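Local coordinates for glycoside hydrolase family protein (Novosphingobium sp. PP1Y, PDB 6Q2F) that probably hydrolyses alpha-L-rhamnosidic bonds, releasing terminal L-rhamnose from glycosides, as a glycoside hydrolase that binds a sodium ion, at residues 989-1003 with 1019-1033. Residues are numbered along the deposited sequence; the frame is centred on the assembly and turned at random.
Sequences DGAWQVAFQADRGAP and DPGVKYFSGIATYSR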
loop_
_atom_site.group_PDB
_atom_site.type_symbol
_atom_site.label_atom_id
_atom_site.label_comp_id
_atom_site.label_asym_id
_atom_site.label_seq_id
_atom_site.Cartn_x
_atom_site.Cartn_y
_atom_site.Cartn_z
ATOM N N ASP A 989 -15.869 44.444 14.180
ATOM C CA ASP A 989 -16.802 44.658 13.101
ATOM C C ASP A 989 -16.374 45.984 12.514
ATOM O O ASP A 989 -15.294 46.447 12.817
ATOM C CB ASP A 989 -18.223 44.740 13.621
ATOM C CG ASP A 989 -18.380 45.749 14.726
ATOM O OD1 ASP A 989 -17.417 46.412 15.072
ATOM O OD2 ASP A 989 -19.472 45.881 15.250
ATOM N N GLY A 990 -17.197 46.594 11.686
ATOM C CA GLY A 990 -16.807 47.850 11.103
ATOM C C GLY A 990 -16.031 47.662 9.829
ATOM O O GLY A 990 -16.071 46.613 9.227
ATOM N N ALA A 991 -15.338 48.709 9.432
ATOM C CA ALA A 991 -14.643 48.754 8.150
ATOM C C ALA A 991 -13.278 48.074 8.192
ATOM O O ALA A 991 -12.542 48.185 9.171
ATOM C CB ALA A 991 -14.472 50.203 7.689
ATOM N N TRP A 992 -12.939 47.391 7.101
ATOM C CA TRP A 992 -11.610 46.831 6.914
ATOM C C TRP A 992 -11.045 47.279 5.577
ATOM O O TRP A 992 -11.776 47.380 4.590
ATOM C CB TRP A 992 -11.628 45.302 6.957
ATOM C CG TRP A 992 -11.991 44.691 8.253
ATOM C CD1 TRP A 992 -13.219 44.673 8.843
ATOM C CD2 TRP A 992 -11.121 43.955 9.116
ATOM N NE1 TRP A 992 -13.163 43.988 10.036
ATOM C CE2 TRP A 992 -11.885 43.532 10.221
ATOM C CE3 TRP A 992 -9.765 43.623 9.068
ATOM C CZ2 TRP A 992 -11.342 42.789 11.257
ATOM C CZ3 TRP A 992 -9.231 42.895 10.096
ATOM C CH2 TRP A 992 -10.015 42.484 11.182
ATOM N N GLN A 993 -9.738 47.531 5.556
ATOM C CA GLN A 993 -9.011 47.675 4.306
ATOM C C GLN A 993 -8.596 46.293 3.832
ATOM O O GLN A 993 -8.145 45.464 4.633
ATOM C CB GLN A 993 -7.769 48.550 4.486
ATOM C CG GLN A 993 -8.032 49.849 5.244
ATOM C CD GLN A 993 -9.282 50.545 4.761
ATOM O OE1 GLN A 993 -9.455 50.773 3.566
ATOM N NE2 GLN A 993 -10.174 50.871 5.689
ATOM N N VAL A 994 -8.763 46.040 2.538
ATOM C CA VAL A 994 -8.333 44.795 1.923
ATOM C C VAL A 994 -7.446 45.118 0.734
ATOM O O VAL A 994 -7.861 45.855 -0.164
ATOM C CB VAL A 994 -9.526 43.941 1.470
ATOM C CG1 VAL A 994 -9.038 42.546 1.085
ATOM C CG2 VAL A 994 -10.566 43.868 2.566
ATOM N N ALA A 995 -6.244 44.541 0.710
ATOM C CA ALA A 995 -5.343 44.684 -0.422
ATOM C C ALA A 995 -5.128 43.314 -1.037
ATOM O O ALA A 995 -4.934 42.336 -0.316
ATOM C CB ALA A 995 -4.001 45.313 -0.012
ATOM N N PHE A 996 -5.166 43.249 -2.362
ATOM C CA PHE A 996 -5.112 41.981 -3.067
ATOM C C PHE A 996 -3.766 41.784 -3.745
ATOM O O PHE A 996 -3.224 42.700 -4.368
ATOM C CB PHE A 996 -6.230 41.886 -4.094
ATOM C CG PHE A 996 -7.593 41.790 -3.488
ATOM C CD1 PHE A 996 -8.087 40.564 -3.079
ATOM C CD2 PHE A 996 -8.386 42.917 -3.335
ATOM C CE1 PHE A 996 -9.345 40.455 -2.525
ATOM C CE2 PHE A 996 -9.665 42.817 -2.766
ATOM C CZ PHE A 996 -10.136 41.581 -2.367
ATOM N N GLN A 997 -3.223 40.580 -3.587
ATOM C CA GLN A 997 -2.044 40.155 -4.330
ATOM C C GLN A 997 -2.143 40.536 -5.803
ATOM O O GLN A 997 -3.157 40.286 -6.461
ATOM C CB GLN A 997 -1.881 38.647 -4.199
ATOM C CG GLN A 997 -0.583 38.161 -4.731
ATOM C CD GLN A 997 -0.298 36.709 -4.302
ATOM O OE1 GLN A 997 -1.189 35.980 -3.866
ATOM N NE2 GLN A 997 0.951 36.300 -4.433
ATOM N N ALA A 998 -1.066 41.129 -6.315
ATOM C CA ALA A 998 -1.069 41.680 -7.660
ATOM C C ALA A 998 -1.082 40.564 -8.703
ATOM O O ALA A 998 -0.700 39.418 -8.435
ATOM C CB ALA A 998 0.143 42.592 -7.869
ATOM N N ASP A 999 -1.560 40.916 -9.898
ATOM C CA ASP A 999 -1.581 40.007 -11.049
ATOM C C ASP A 999 -2.417 38.768 -10.756
ATOM O O ASP A 999 -2.081 37.651 -11.149
ATOM C CB ASP A 999 -0.163 39.645 -11.479
ATOM C CG ASP A 999 0.625 40.874 -11.897
ATOM O OD1 ASP A 999 0.079 41.669 -12.696
ATOM O OD2 ASP A 999 1.752 41.079 -11.397
ATOM N N ARG A 1000 -3.522 38.974 -10.050
ATOM C CA ARG A 1000 -4.438 37.892 -9.720
ATOM C C ARG A 1000 -5.860 38.239 -10.132
ATOM O O ARG A 1000 -6.808 37.594 -9.673
ATOM C CB ARG A 1000 -4.375 37.565 -8.228
ATOM C CG ARG A 1000 -3.073 36.880 -7.833
ATOM C CD ARG A 1000 -2.886 35.579 -8.595
ATOM N NE ARG A 1000 -1.511 35.098 -8.499
ATOM C CZ ARG A 1000 -1.066 34.305 -7.530
ATOM N NH1 ARG A 1000 -1.895 33.885 -6.589
ATOM N NH2 ARG A 1000 0.198 33.911 -7.513
ATOM N N GLY A 1001 -6.024 39.243 -10.993
ATOM C CA GLY A 1001 -7.337 39.619 -11.464
ATOM C C GLY A 1001 -8.139 40.472 -10.510
ATOM O O GLY A 1001 -9.271 40.831 -10.835
ATOM N N ALA A 1002 -7.602 40.818 -9.356
ATOM C CA ALA A 1002 -8.333 41.647 -8.413
ATOM C C ALA A 1002 -7.840 43.085 -8.449
ATOM O O ALA A 1002 -6.697 43.345 -8.833
ATOM C CB ALA A 1002 -8.193 41.081 -6.993
ATOM N N PRO A 1003 -8.666 44.051 -8.040
ATOM C CA PRO A 1003 -8.163 45.421 -7.904
ATOM C C PRO A 1003 -7.096 45.486 -6.824
ATOM O O PRO A 1003 -6.974 44.594 -5.985
ATOM C CB PRO A 1003 -9.403 46.231 -7.510
ATOM C CG PRO A 1003 -10.291 45.244 -6.861
ATOM C CD PRO A 1003 -10.064 43.937 -7.587
ATOM N N ASP A 1019 -18.075 42.412 -7.431
ATOM C CA ASP A 1019 -16.939 42.596 -8.328
ATOM C C ASP A 1019 -16.361 41.240 -8.719
ATOM O O ASP A 1019 -15.877 40.514 -7.842
ATOM C CB ASP A 1019 -15.878 43.457 -7.649
ATOM C CG ASP A 1019 -14.698 43.768 -8.541
ATOM O OD1 ASP A 1019 -14.567 43.169 -9.626
ATOM O OD2 ASP A 1019 -13.884 44.624 -8.140
ATOM N N PRO A 1020 -16.381 40.867 -10.006
ATOM C CA PRO A 1020 -15.831 39.559 -10.404
ATOM C C PRO A 1020 -14.356 39.383 -10.083
ATOM O O PRO A 1020 -13.925 38.252 -9.823
ATOM C CB PRO A 1020 -16.089 39.509 -11.922
ATOM C CG PRO A 1020 -16.404 40.926 -12.333
ATOM C CD PRO A 1020 -17.029 41.568 -11.132
ATOM N N GLY A 1021 -13.561 40.456 -10.104
ATOM C CA GLY A 1021 -12.159 40.328 -9.742
ATOM C C GLY A 1021 -11.950 40.000 -8.277
ATOM O O GLY A 1021 -10.941 39.378 -7.917
ATOM N N VAL A 1022 -12.889 40.411 -7.415
ATOM C CA VAL A 1022 -12.861 40.010 -6.009
ATOM C C VAL A 1022 -13.515 38.643 -5.832
ATOM O O VAL A 1022 -12.978 37.766 -5.145
ATOM C CB VAL A 1022 -13.543 41.081 -5.129
ATOM C CG1 VAL A 1022 -13.689 40.594 -3.702
ATOM C CG2 VAL A 1022 -12.753 42.388 -5.157
ATOM N N LYS A 1023 -14.673 38.445 -6.473
ATOM C CA LYS A 1023 -15.422 37.196 -6.361
ATOM C C LYS A 1023 -14.544 35.985 -6.658
ATOM O O LYS A 1023 -14.567 34.985 -5.929
ATOM C CB LYS A 1023 -16.610 37.248 -7.325
ATOM C CG LYS A 1023 -17.447 35.982 -7.456
ATOM C CD LYS A 1023 -18.651 36.244 -8.378
ATOM C CE LYS A 1023 -19.507 34.998 -8.580
ATOM N NZ LYS A 1023 -20.016 34.459 -7.289
ATOM N N TYR A 1024 -13.764 36.059 -7.734
ATOM C CA TYR A 1024 -13.001 34.923 -8.217
ATOM C C TYR A 1024 -11.546 34.977 -7.786
ATOM O O TYR A 1024 -10.720 34.257 -8.339
ATOM C CB TYR A 1024 -13.108 34.844 -9.736
ATOM C CG TYR A 1024 -14.521 34.597 -10.232
ATOM C CD1 TYR A 1024 -15.189 33.423 -9.911
ATOM C CD2 TYR A 1024 -15.180 35.528 -11.028
ATOM C CE1 TYR A 1024 -16.477 33.179 -10.366
ATOM C CE2 TYR A 1024 -16.476 35.295 -11.491
ATOM C CZ TYR A 1024 -17.110 34.116 -11.157
ATOM O OH TYR A 1024 -18.390 33.865 -11.605
ATOM N N PHE A 1025 -11.218 35.800 -6.799
ATOM C CA PHE A 1025 -9.826 35.962 -6.410
ATOM C C PHE A 1025 -9.274 34.681 -5.784
ATOM O O PHE A 1025 -9.909 34.061 -4.927
ATOM C CB PHE A 1025 -9.675 37.126 -5.434
ATOM C CG PHE A 1025 -8.294 37.245 -4.846
ATOM C CD1 PHE A 1025 -7.249 37.773 -5.595
ATOM C CD2 PHE A 1025 -8.039 36.828 -3.546
ATOM C CE1 PHE A 1025 -5.985 37.897 -5.049
ATOM C CE2 PHE A 1025 -6.771 36.946 -2.999
ATOM C CZ PHE A 1025 -5.743 37.479 -3.753
ATOM N N SER A 1026 -8.086 34.284 -6.244
ATOM C CA SER A 1026 -7.274 33.236 -5.634
ATOM C C SER A 1026 -5.913 33.839 -5.319
ATOM O O SER A 1026 -5.263 34.402 -6.207
ATOM C CB SER A 1026 -7.118 32.022 -6.565
ATOM O OG SER A 1026 -8.332 31.286 -6.669
ATOM N N GLY A 1027 -5.484 33.732 -4.077
ATOM C CA GLY A 1027 -4.202 34.294 -3.701
ATOM C C GLY A 1027 -4.241 34.757 -2.254
ATOM O O GLY A 1027 -4.966 34.197 -1.432
ATOM N N ILE A 1028 -3.456 35.790 -1.963
ATOM C CA ILE A 1028 -3.352 36.330 -0.609
ATOM C C ILE A 1028 -4.034 37.690 -0.582
ATOM O O ILE A 1028 -3.605 38.624 -1.269
ATOM C CB ILE A 1028 -1.891 36.432 -0.148
ATOM C CG1 ILE A 1028 -1.200 35.060 -0.235
ATOM C CG2 ILE A 1028 -1.824 36.947 1.273
ATOM C CD1 ILE A 1028 0.251 35.089 0.207
ATOM N N ALA A 1029 -5.103 37.799 0.200
ATOM C CA ALA A 1029 -5.752 39.077 0.466
ATOM C C ALA A 1029 -5.320 39.563 1.846
ATOM O O ALA A 1029 -5.398 38.812 2.825
ATOM C CB ALA A 1029 -7.271 38.946 0.394
ATOM N N THR A 1030 -4.860 40.813 1.920
ATOM C CA THR A 1030 -4.325 41.378 3.157
ATOM C C THR A 1030 -5.357 42.320 3.773
ATOM O O THR A 1030 -5.655 43.386 3.216
ATOM C CB THR A 1030 -3.008 42.103 2.887
ATOM O OG1 THR A 1030 -2.035 41.162 2.419
ATOM C CG2 THR A 1030 -2.486 42.764 4.158
ATOM N N TYR A 1031 -5.904 41.924 4.918
ATOM C CA TYR A 1031 -6.887 42.728 5.625
ATOM C C TYR A 1031 -6.199 43.589 6.675
ATOM O O TYR A 1031 -5.299 43.129 7.382
ATOM C CB TYR A 1031 -7.936 41.847 6.293
ATOM C CG TYR A 1031 -8.896 41.133 5.367
ATOM C CD1 TYR A 1031 -8.482 40.041 4.593
ATOM C CD2 TYR A 1031 -10.236 41.501 5.314
ATOM C CE1 TYR A 1031 -9.374 39.369 3.759
ATOM C CE2 TYR A 1031 -11.130 40.823 4.494
ATOM C CZ TYR A 1031 -10.695 39.760 3.719
ATOM O OH TYR A 1031 -11.576 39.085 2.912
ATOM N N SER A 1032 -6.670 44.824 6.802
ATOM C CA SER A 1032 -5.985 45.888 7.526
ATOM C C SER A 1032 -7.007 46.648 8.347
ATOM O O SER A 1032 -8.113 46.917 7.867
ATOM C CB SER A 1032 -5.286 46.857 6.558
ATOM O OG SER A 1032 -4.657 47.920 7.246
ATOM N N ARG A 1033 -6.615 47.029 9.562
ATOM C CA ARG A 1033 -7.516 47.655 10.522
ATOM C C ARG A 1033 -6.705 48.009 11.762
ATOM O O ARG A 1033 -5.637 47.431 12.008
ATOM C CB ARG A 1033 -8.647 46.684 10.890
ATOM C CG ARG A 1033 -9.839 47.271 11.586
ATOM C CD ARG A 1033 -10.647 46.131 12.197
ATOM N NE ARG A 1033 -11.946 46.550 12.716
ATOM C CZ ARG A 1033 -12.104 47.299 13.799
ATOM N NH1 ARG A 1033 -11.044 47.732 14.462
ATOM N NH2 ARG A 1033 -13.319 47.623 14.216
HETATM O O HOH W 1 -2.049 40.713 -0.081
HETATM O O HOH W 2 -9.595 37.458 -9.325
HETATM O O HOH W 3 -6.459 35.166 -8.560
#
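The carbonyl oxygen of Asp989 is gripped twice by the guanidinium of Arg1033: Arg1033 NH2 approaches Asp989 O at 2.7 Å, in the guanidinium plane and almost straight (167°), while a weak second bond comes from NE. The arginine reaches it with its chain extended from CG to NE, CG standing anti to the backbone N (chi1 -165°), and on the way lays its aliphatic part across the indole of Trp992. Arg1033 CD sits over the face of the six-membered ring, 3.6 Å from its centroid, a CH-pi contact, and Trp992 CE3 meets Tyr1031 CB. An alanine in place of Trp992 would probably open a gap beneath the arginine chain and let its guanidinium drift from the Asp989 carbonyl. From here strands 992-996 and 1028-1033 run antiparallel within a six-stranded sheet facing a four-stranded one, a beta-sandwich consistent with the galactose-binding-domain-like family matched by part of this region. The pair illustrates how antiparallel register sorts residues: hydrogen-bonded pairs Gln993-Ser1032 and Ala995-Thr1030 share one face, Val994-Tyr1031 and Phe996-Ala1029 the buried other. There Val994 CG1 stands over the Tyr1031 ring, 4.1 Å from its centroid, and Tyr1031 OH is hydrogen-bonded to Leu1132 N of the facing sheet. Farther along, the edge of Phe996 points into the face of Phe1025 in a T-shaped stack, planes at 70°, with Phe996 CD1 above the Phe1025 ring centre; Val1022 CG2 packs 3.9 Å from Phe996 CZ. Gln997 N still donates to Ile1028 O, but Ile1028 N donates to the side-chain Gln997 OE1 (3.0 Å), next to Gly1027, whose N donates to Asn1096 OD1.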